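Local coordinates for fumarylacetoacetate hydrolase (Burkholderia xenovorans, PDB 5TI1), which probably catalyses the hydrolysis of fumarylacetoacetate to fumarate and acetoacetate, the last step of phenylalanine and tyrosine breakdown, using a bound magnesium ion, at residues F37-L42 with L115-D120; N95-L100 with H251-V256; S107-L112 with I290-A295. All coordinates share one frame; numbering follows the deposited sequence. Where two conformers were deposited one is given.

Contact 1: residues F37-L42 with L115-D120; sequences FSIQNL and LLSRDD
I39 reaches across to the C-terminal part of helix 102-116, and its outermost methyl does the touching. With CG1 turned anti to the backbone N (chi1 -160°) and the chain straight beyond it, CD1 is carried 3.6 Å from the carbonyl O of L116 and 4.0 Å from L116 CB. The same methyl lies 3.8 Å from OG of S117, against a hydroxyl that is already engaged: S117 OG turns back beside its own backbone N and hydrogen-bonds to the carbonyl of S113, one turn earlier.

The second touch is methyl to methyl. L42 CD2 meets L116 CD1 at 3.7 Å, and in both leucines CG stands anti to the carbonyl carbon with an extended chi2. L116 runs past I39 and L42 in the opposite sense to each, so its CB packs on I39 while its CD1 packs on L42. The interface is van der Waals packing throughout, for the carbonyl O of L116, close to the I39 methyl, has its hydrogen-bond partner in S25 OG.

In the N-terminal domain, this packing ties the loop before strand 44-49 to the end of helix 102-116. I61 of strand 56-61 touches both L42 and L116, V59 adds to the cover of L42, and R109 and S113 of the helix also lie against L42.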
loop_
_atom_site.group_PDB
_atom_site.type_symbol
_atom_site.label_atom_id
_atom_site.label_comp_id
_atom_site.label_asym_id
_atom_site.label_seq_id
_atom_site.Cartn_x
_atom_site.Cartn_y
_atom_site.Cartn_z
ATOM N N PHE B 37 -28.573 -13.022 -2.438
ATOM C CA PHE B 37 -28.997 -11.672 -2.102
ATOM C C PHE B 37 -30.410 -11.637 -1.525
ATOM O O PHE B 37 -31.308 -10.970 -2.049
ATOM C CB PHE B 37 -28.831 -10.805 -3.343
ATOM C CG PHE B 37 -27.448 -10.914 -3.932
ATOM C CD1 PHE B 37 -26.334 -10.646 -3.144
ATOM C CD2 PHE B 37 -27.255 -11.339 -5.241
ATOM C CE1 PHE B 37 -25.054 -10.768 -3.661
ATOM C CE2 PHE B 37 -25.972 -11.460 -5.770
ATOM C CZ PHE B 37 -24.874 -11.171 -4.979
ATOM N N SER B 38 -30.592 -12.365 -0.430
ATOM C CA SER B 38 -31.821 -12.329 0.349
ATOM C C SER B 38 -32.064 -10.922 0.880
ATOM O O SER B 38 -31.153 -10.099 0.967
ATOM C CB SER B 38 -31.716 -13.299 1.523
ATOM O OG SER B 38 -30.473 -13.082 2.192
ATOM N N ILE B 39 -33.310 -10.656 1.285
ATOM C CA ILE B 39 -33.591 -9.362 1.904
ATOM C C ILE B 39 -32.783 -9.190 3.182
ATOM O O ILE B 39 -32.603 -8.064 3.657
ATOM C CB ILE B 39 -35.104 -9.194 2.168
ATOM C CG1 ILE B 39 -35.462 -7.714 2.333
ATOM C CG2 ILE B 39 -35.526 -10.004 3.378
ATOM C CD1 ILE B 39 -36.931 -7.462 2.635
ATOM N N GLN B 40 -32.273 -10.287 3.745
ATOM C CA GLN B 40 -31.445 -10.211 4.941
ATOM C C GLN B 40 -30.021 -9.763 4.638
ATOM O O GLN B 40 -29.290 -9.394 5.566
ATOM C CB GLN B 40 -31.421 -11.569 5.652
ATOM C CG GLN B 40 -32.728 -11.952 6.355
ATOM C CD GLN B 40 -33.770 -12.530 5.418
ATOM O OE1 GLN B 40 -33.512 -12.727 4.228
ATOM N NE2 GLN B 40 -34.957 -12.819 5.955
ATOM N N ASN B 41 -29.613 -9.783 3.372
ATOM C CA ASN B 41 -28.237 -9.462 3.018
ATOM C C ASN B 41 -28.060 -7.956 2.885
ATOM O O ASN B 41 -27.533 -7.303 3.794
ATOM C CB ASN B 41 -27.838 -10.180 1.726
ATOM C CG ASN B 41 -26.350 -10.057 1.434
ATOM O OD1 ASN B 41 -25.642 -9.281 2.072
ATOM N ND2 ASN B 41 -25.873 -10.831 0.474
ATOM N N LEU B 42 -28.501 -7.401 1.752
ATOM C CA LEU B 42 -28.374 -5.983 1.437
ATOM C C LEU B 42 -26.902 -5.563 1.405
ATOM O O LEU B 42 -26.472 -4.713 2.202
ATOM C CB LEU B 42 -29.167 -5.146 2.446
ATOM C CG LEU B 42 -30.609 -5.624 2.646
ATOM C CD1 LEU B 42 -31.348 -4.764 3.668
ATOM C CD2 LEU B 42 -31.350 -5.655 1.316
ATOM N N LEU B 115 -38.319 -0.837 2.844
ATOM C CA LEU B 115 -38.837 -0.580 1.503
ATOM C C LEU B 115 -38.879 -1.838 0.648
ATOM O O LEU B 115 -39.736 -1.954 -0.234
ATOM C CB LEU B 115 -37.996 0.486 0.809
ATOM C CG LEU B 115 -38.179 1.925 1.281
ATOM C CD1 LEU B 115 -37.006 2.777 0.850
ATOM C CD2 LEU B 115 -39.479 2.503 0.746
ATOM N N LEU B 116 -37.971 -2.778 0.875
ATOM C CA LEU B 116 -37.965 -4.003 0.092
ATOM C C LEU B 116 -38.873 -5.076 0.669
ATOM O O LEU B 116 -39.061 -6.111 0.026
ATOM C CB LEU B 116 -36.543 -4.550 -0.021
ATOM C CG LEU B 116 -35.568 -3.687 -0.822
ATOM C CD1 LEU B 116 -34.165 -4.241 -0.683
ATOM C CD2 LEU B 116 -36.001 -3.643 -2.292
ATOM N N SER B 117 -39.443 -4.844 1.848
ATOM C CA SER B 117 -40.274 -5.843 2.505
ATOM C C SER B 117 -41.587 -6.040 1.761
ATOM O O SER B 117 -42.216 -5.081 1.302
ATOM C CB SER B 117 -40.550 -5.435 3.952
ATOM O OG SER B 117 -39.328 -5.287 4.645
ATOM N N ARG B 118 -42.003 -7.303 1.675
ATOM C CA ARG B 118 -43.181 -7.679 0.897
ATOM C C ARG B 118 -44.446 -6.982 1.381
ATOM O O ARG B 118 -45.359 -6.731 0.583
ATOM C CB ARG B 118 -43.331 -9.195 0.947
ATOM C CG ARG B 118 -44.714 -9.712 1.134
ATOM C CD ARG B 118 -44.633 -11.195 1.346
ATOM N NE ARG B 118 -43.915 -11.833 0.250
ATOM C CZ ARG B 118 -43.626 -13.128 0.208
ATOM N NH1 ARG B 118 -42.968 -13.629 -0.831
ATOM N NH2 ARG B 118 -44.000 -13.919 1.209
ATOM N N ASP B 119 -44.512 -6.639 2.666
ATOM C CA ASP B 119 -45.674 -5.973 3.235
ATOM C C ASP B 119 -45.616 -4.455 3.113
ATOM O O ASP B 119 -46.547 -3.779 3.562
ATOM C CB ASP B 119 -45.827 -6.372 4.705
ATOM C CG ASP B 119 -46.063 -7.861 4.877
ATOM O OD1 ASP B 119 -47.001 -8.398 4.247
ATOM O OD2 ASP B 119 -45.301 -8.496 5.635
ATOM N N ASP B 120 -44.560 -3.904 2.523
ATOM C CA ASP B 120 -44.425 -2.466 2.334
ATOM C C ASP B 120 -44.844 -2.079 0.920
ATOM O O ASP B 120 -44.493 -2.755 -0.053
ATOM C CB ASP B 120 -42.984 -2.028 2.599
ATOM C CG ASP B 120 -42.858 -0.534 2.819
ATOM O OD1 ASP B 120 -43.017 0.231 1.846
ATOM O OD2 ASP B 120 -42.613 -0.124 3.975
#

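Contact 2: residues N95-L100 with H251-V256; sequences NDFIAL and HIFGMV
I98 and F253 bring a short helix of the N-terminal domain, 95-99, against strand 252-263, an inner strand of the mixed sheet in the C-terminal FAH domain. The contact is a helix-on-strand packing between the two domains of the chain, buried and made by side chains alone, and it lies away from the metal site.

Its main element is a CH-pi contact. I98 sets CG1 over the middle of one face of the F253 ring, 3.7 Å from the ring centroid and only 9° off the normal. The two side chains cross at about a right angle. F253 points its ring at the helix because CG stands anti to the backbone N (chi1 172°). On I98 it is CG2 that takes the place anti to N, while CG1 lies anti to the carbonyl carbon and heads for the ring.

Plain apolar packing extends this. Beyond CG1, the I98 methyl CD1 stays on the same side of the ring plane, displaced toward the CD2-CE2 bond. F97, the preceding helix residue, adds a looser touch: its CE2 lies 4.4 Å from F253 CZ, the two rings meeting obliquely. I290 of the adjoining strand is a further aliphatic neighbour of F253.

Two more aromatic rings, both from the N-terminal domain, close in. W105 of helix 102-116 meets F253 edge-to-face, and its NE1 hydrogen-bonds to the carbonyl of I98, so one indole serves both partners. F97 also meets the ring of F44.

Backbone bonds tie F253 to V232 of strand 223-233 and to L293, just past strand 284-292. The shortest approach between the two segments is I98 CD1 to F253 CD2, at 3.6 Å.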
loop_
_atom_site.group_PDB
_atom_site.type_symbol
_atom_site.label_atom_id
_atom_site.label_comp_id
_atom_site.label_asym_id
_atom_site.label_seq_id
_atom_site.Cartn_x
_atom_site.Cartn_y
_atom_site.Cartn_z
ATOM N N ASN B 95 -16.283 4.818 -0.387
ATOM C CA ASN B 95 -15.513 5.399 0.720
ATOM C C ASN B 95 -16.292 6.488 1.443
ATOM O O ASN B 95 -16.466 6.437 2.668
ATOM C CB ASN B 95 -14.181 5.948 0.206
ATOM C CG ASN B 95 -13.288 4.865 -0.378
ATOM O OD1 ASN B 95 -13.736 4.046 -1.181
ATOM N ND2 ASN B 95 -12.018 4.861 0.018
ATOM N N ASP B 96 -16.776 7.483 0.690
ATOM C CA ASP B 96 -17.477 8.618 1.292
ATOM C C ASP B 96 -18.693 8.170 2.100
ATOM O O ASP B 96 -18.950 8.699 3.187
ATOM C CB ASP B 96 -17.890 9.607 0.195
ATOM C CG ASP B 96 -16.717 10.413 -0.349
ATOM O OD1 ASP B 96 -15.618 10.328 0.220
ATOM O OD2 ASP B 96 -16.900 11.133 -1.345
ATOM N N PHE B 97 -19.470 7.215 1.575
ATOM C CA PHE B 97 -20.618 6.716 2.329
ATOM C C PHE B 97 -20.182 5.937 3.568
ATOM O O PHE B 97 -20.761 6.106 4.649
ATOM C CB PHE B 97 -21.508 5.841 1.439
ATOM C CG PHE B 97 -22.476 4.998 2.220
ATOM C CD1 PHE B 97 -23.551 5.582 2.862
ATOM C CD2 PHE B 97 -22.287 3.629 2.342
ATOM C CE1 PHE B 97 -24.445 4.818 3.594
ATOM C CE2 PHE B 97 -23.172 2.860 3.081
ATOM C CZ PHE B 97 -24.251 3.454 3.705
ATOM N N ILE B 98 -19.172 5.071 3.429
ATOM C CA ILE B 98 -18.648 4.341 4.585
ATOM C C ILE B 98 -18.171 5.311 5.660
ATOM O O ILE B 98 -18.473 5.145 6.854
ATOM C CB ILE B 98 -17.520 3.384 4.156
ATOM C CG1 ILE B 98 -18.069 2.245 3.301
ATOM C CG2 ILE B 98 -16.841 2.801 5.367
ATOM C CD1 ILE B 98 -16.970 1.453 2.554
ATOM N N ALA B 99 -17.444 6.356 5.251
ATOM C CA ALA B 99 -16.923 7.336 6.202
ATOM C C ALA B 99 -18.018 7.946 7.068
ATOM O O ALA B 99 -17.719 8.447 8.156
ATOM C CB ALA B 99 -16.175 8.443 5.461
ATOM N N LEU B 100 -19.278 7.890 6.624
ATOM C CA LEU B 100 -20.374 8.448 7.406
ATOM C C LEU B 100 -20.566 7.735 8.735
ATOM O O LEU B 100 -21.245 8.269 9.616
ATOM C CB LEU B 100 -21.673 8.401 6.604
ATOM C CG LEU B 100 -21.769 9.370 5.434
ATOM C CD1 LEU B 100 -23.149 9.264 4.817
ATOM C CD2 LEU B 100 -21.482 10.787 5.925
ATOM N N HIS B 251 -14.592 -1.091 13.959
ATOM C CA HIS B 251 -13.924 -0.413 12.855
ATOM C C HIS B 251 -14.159 -1.080 11.506
ATOM O O HIS B 251 -13.777 -0.504 10.485
ATOM C CB HIS B 251 -12.417 -0.331 13.118
ATOM C CG HIS B 251 -12.056 0.526 14.294
ATOM N ND1 HIS B 251 -11.327 1.691 14.175
ATOM C CD2 HIS B 251 -12.335 0.393 15.612
ATOM C CE1 HIS B 251 -11.153 2.229 15.369
ATOM N NE2 HIS B 251 -11.760 1.462 16.259
ATOM N N ILE B 252 -14.792 -2.257 11.469
ATOM C CA ILE B 252 -14.927 -3.049 10.244
ATOM C C ILE B 252 -16.294 -2.791 9.619
ATOM O O ILE B 252 -17.327 -2.870 10.296
ATOM C CB ILE B 252 -14.726 -4.548 10.525
ATOM C CG1 ILE B 252 -13.357 -4.790 11.162
ATOM C CG2 ILE B 252 -14.882 -5.359 9.236
ATOM C CD1 ILE B 252 -13.061 -6.246 11.424
ATOM N N PHE B 253 -16.305 -2.512 8.315
ATOM C CA PHE B 253 -17.540 -2.246 7.585
ATOM C C PHE B 253 -18.175 -3.523 7.035
ATOM O O PHE B 253 -19.375 -3.750 7.201
ATOM C CB PHE B 253 -17.259 -1.257 6.443
ATOM C CG PHE B 253 -18.421 -1.050 5.514
ATOM C CD1 PHE B 253 -19.599 -0.468 5.975
ATOM C CD2 PHE B 253 -18.330 -1.423 4.170
ATOM C CE1 PHE B 253 -20.676 -0.268 5.121
ATOM C CE2 PHE B 253 -19.401 -1.231 3.302
ATOM C CZ PHE B 253 -20.579 -0.651 3.779
ATOM N N GLY B 254 -17.393 -4.352 6.361
ATOM C CA GLY B 254 -17.950 -5.533 5.742
ATOM C C GLY B 254 -16.860 -6.408 5.163
ATOM O O GLY B 254 -15.672 -6.202 5.422
ATOM N N MET B 255 -17.280 -7.373 4.336
ATOM C CA MET B 255 -16.376 -8.396 3.832
ATOM C C MET B 255 -16.629 -8.640 2.352
ATOM O O MET B 255 -17.744 -8.450 1.855
ATOM C CB MET B 255 -16.548 -9.704 4.607
ATOM C CG MET B 255 -15.439 -10.704 4.414
ATOM S SD MET B 255 -15.767 -12.184 5.382
ATOM C CE MET B 255 -15.738 -11.526 7.050
ATOM N N VAL B 256 -15.570 -9.062 1.658
ATOM C CA VAL B 256 -15.626 -9.516 0.278
ATOM C C VAL B 256 -14.874 -10.841 0.190
ATOM O O VAL B 256 -14.159 -11.236 1.110
ATOM C CB VAL B 256 -15.020 -8.494 -0.703
ATOM C CG1 VAL B 256 -15.838 -7.209 -0.710
ATOM C CG2 VAL B 256 -13.554 -8.236 -0.352
#

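Contact 3: residues S107-L112 with I290-A295; sequences SVRVQL and IVTLDA
R109 meets A295 and T292 with the end of its guanidinium. NH1 is 3.7 Å from A295 CB, and one face of the group lies against A295, with CA of that residue over it. T292 OG1 sits obliquely to the guanidinium, 4.0 Å from NH1, and a water bridges them: it accepts from NH1 at 2.9 Å, in the guanidinium plane at its edge, and bonds to T292 OG1 at 3.1 Å.

R109 gets this far because its chain is stretched from CG to NE, starting with CG anti to the backbone N (chi1 173°). T292 OG1, for its part, lies between the backbone N and the carbonyl carbon (chi1 59°). From there it accepts from A295 N at 3.1 Å, making T292 the N-cap of the short, weakly bonded helix that follows strand 284-292. Water and capping bond thus converge on one hydroxyl at the strand-to-helix corner of the FAH domain, where helix 102-116 of the N-terminal domain comes up to it.

Further out, the guanidinium is fixed by the loop ahead of strand 44-49 and by the chain's N-terminal region. NH2 bonds to the carbonyl of Q40, NH1 also to that of N41, and NE to T18 OG1. D294 lies on the helix-facing side of the corner too, but its carboxylate forms a salt bridge with R106, one turn before R109.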
loop_
_atom_site.group_PDB
_atom_site.type_symbol
_atom_site.label_atom_id
_atom_site.label_comp_id
_atom_site.label_asym_id
_atom_site.label_seq_id
_atom_site.Cartn_x
_atom_site.Cartn_y
_atom_site.Cartn_z
ATOM N N SER B 107 -28.847 2.979 9.579
ATOM C CA SER B 107 -29.989 3.750 9.097
ATOM C C SER B 107 -30.364 3.358 7.668
ATOM O O SER B 107 -31.525 3.037 7.382
ATOM C CB SER B 107 -29.679 5.244 9.174
ATOM O OG SER B 107 -30.760 6.010 8.667
ATOM N N VAL B 108 -29.390 3.382 6.751
ATOM C CA VAL B 108 -29.671 3.000 5.369
ATOM C C VAL B 108 -30.195 1.570 5.302
ATOM O O VAL B 108 -31.162 1.279 4.586
ATOM C CB VAL B 108 -28.417 3.185 4.493
ATOM C CG1 VAL B 108 -28.634 2.561 3.121
ATOM C CG2 VAL B 108 -28.095 4.656 4.348
ATOM N N ARG B 109 -29.575 0.658 6.054
ATOM C CA ARG B 109 -29.988 -0.739 5.999
ATOM C C ARG B 109 -31.427 -0.920 6.480
ATOM O O ARG B 109 -32.188 -1.706 5.903
ATOM C CB ARG B 109 -29.037 -1.594 6.828
ATOM C CG ARG B 109 -29.524 -3.007 6.945
ATOM C CD ARG B 109 -28.643 -3.848 7.812
ATOM N NE ARG B 109 -29.244 -5.161 7.958
ATOM C CZ ARG B 109 -29.048 -6.149 7.098
ATOM N NH1 ARG B 109 -28.250 -5.952 6.054
ATOM N NH2 ARG B 109 -29.643 -7.323 7.279
ATOM N N VAL B 110 -31.820 -0.192 7.525
ATOM C CA VAL B 110 -33.179 -0.314 8.036
ATOM C C VAL B 110 -34.181 0.271 7.047
ATOM O O VAL B 110 -35.237 -0.321 6.794
ATOM C CB VAL B 110 -33.292 0.348 9.427
ATOM C CG1 VAL B 110 -34.737 0.344 9.893
ATOM C CG2 VAL B 110 -32.425 -0.386 10.430
ATOM N N GLN B 111 -33.879 1.443 6.482
ATOM C CA GLN B 111 -34.773 2.038 5.492
ATOM C C GLN B 111 -34.961 1.107 4.297
ATOM O O GLN B 111 -36.090 0.857 3.854
ATOM C CB GLN B 111 -34.223 3.391 5.038
ATOM C CG GLN B 111 -34.179 4.460 6.131
ATOM C CD GLN B 111 -33.499 5.736 5.662
ATOM O OE1 GLN B 111 -34.085 6.533 4.929
ATOM N NE2 GLN B 111 -32.253 5.927 6.070
ATOM N N LEU B 112 -33.856 0.568 3.780
ATOM C CA LEU B 112 -33.923 -0.312 2.616
ATOM C C LEU B 112 -34.703 -1.583 2.926
ATOM O O LEU B 112 -35.559 -2.006 2.139
ATOM C CB LEU B 112 -32.511 -0.652 2.140
ATOM C CG LEU B 112 -31.902 0.318 1.130
ATOM C CD1 LEU B 112 -30.462 -0.060 0.831
ATOM C CD2 LEU B 112 -32.729 0.328 -0.150
ATOM N N ILE B 290 -19.909 -5.774 -1.082
ATOM C CA ILE B 290 -19.425 -5.783 0.293
ATOM C C ILE B 290 -20.592 -6.169 1.182
ATOM O O ILE B 290 -21.555 -5.411 1.315
ATOM C CB ILE B 290 -18.820 -4.444 0.717
ATOM C CG1 ILE B 290 -17.623 -4.096 -0.173
ATOM C CG2 ILE B 290 -18.353 -4.548 2.148
ATOM C CD1 ILE B 290 -16.911 -2.821 0.248
ATOM N N VAL B 291 -20.518 -7.361 1.761
ATOM C CA VAL B 291 -21.539 -7.834 2.693
ATOM C C VAL B 291 -21.230 -7.214 4.048
ATOM O O VAL B 291 -20.122 -7.386 4.566
ATOM C CB VAL B 291 -21.553 -9.369 2.769
ATOM C CG1 VAL B 291 -22.482 -9.848 3.894
ATOM C CG2 VAL B 291 -21.971 -9.989 1.416
ATOM N N THR B 292 -22.183 -6.462 4.604
ATOM C CA THR B 292 -21.911 -5.705 5.825
ATOM C C THR B 292 -21.710 -6.626 7.022
ATOM O O THR B 292 -22.294 -7.709 7.119
ATOM C CB THR B 292 -23.041 -4.720 6.157
ATOM O OG1 THR B 292 -24.279 -5.429 6.329
ATOM C CG2 THR B 292 -23.190 -3.664 5.076
ATOM N N LEU B 293 -20.878 -6.166 7.951
ATOM C CA LEU B 293 -20.643 -6.931 9.166
ATOM C C LEU B 293 -21.941 -7.134 9.942
ATOM O O LEU B 293 -22.160 -8.200 10.531
ATOM C CB LEU B 293 -19.588 -6.230 10.017
ATOM C CG LEU B 293 -19.126 -7.101 11.184
ATOM C CD1 LEU B 293 -18.320 -8.292 10.678
ATOM C CD2 LEU B 293 -18.340 -6.292 12.198
ATOM N N ASP B 294 -22.834 -6.139 9.916
ATOM C CA ASP B 294 -24.144 -6.296 10.546
ATOM C C ASP B 294 -24.942 -7.433 9.911
ATOM O O ASP B 294 -25.573 -8.227 10.619
ATOM C CB ASP B 294 -24.920 -4.979 10.474
ATOM C CG ASP B 294 -24.523 -4.015 11.581
ATOM O OD1 ASP B 294 -24.167 -4.508 12.669
ATOM O OD2 ASP B 294 -24.556 -2.783 11.370
ATOM N N ALA B 295 -24.920 -7.538 8.576
ATOM C CA ALA B 295 -25.651 -8.623 7.929
ATOM C C ALA B 295 -25.098 -9.984 8.329
ATOM O O ALA B 295 -25.832 -10.976 8.322
ATOM C CB ALA B 295 -25.612 -8.459 6.404
HETATM O O HOH W 1 -26.569 -3.847 4.974
#

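In the fold
Contacts 1 and 3 have centres about 11 Å apart, as do contacts 2 and 3; contact 3 touches both others, whereas contacts 1 and 2 (centres about 21 Å apart) come no nearer than about 7 Å between nearest atoms. Helix 102-116 serves contacts 1 and 3 and follows directly on helix 95-99 of contact 2. N41 of contact 1 packs on A295 and V291 of contact 3; strands 252-263 and 284-292, neighbours in one sheet, join contacts 2 and 3. In chain order come 37-42, 95-100, 107-112, 115-120, 251-256 and 290-295. Contact 1 lies within the N-terminal domain, whereas contacts 2 and 3 span its interface with the metal-binding C-terminal domain.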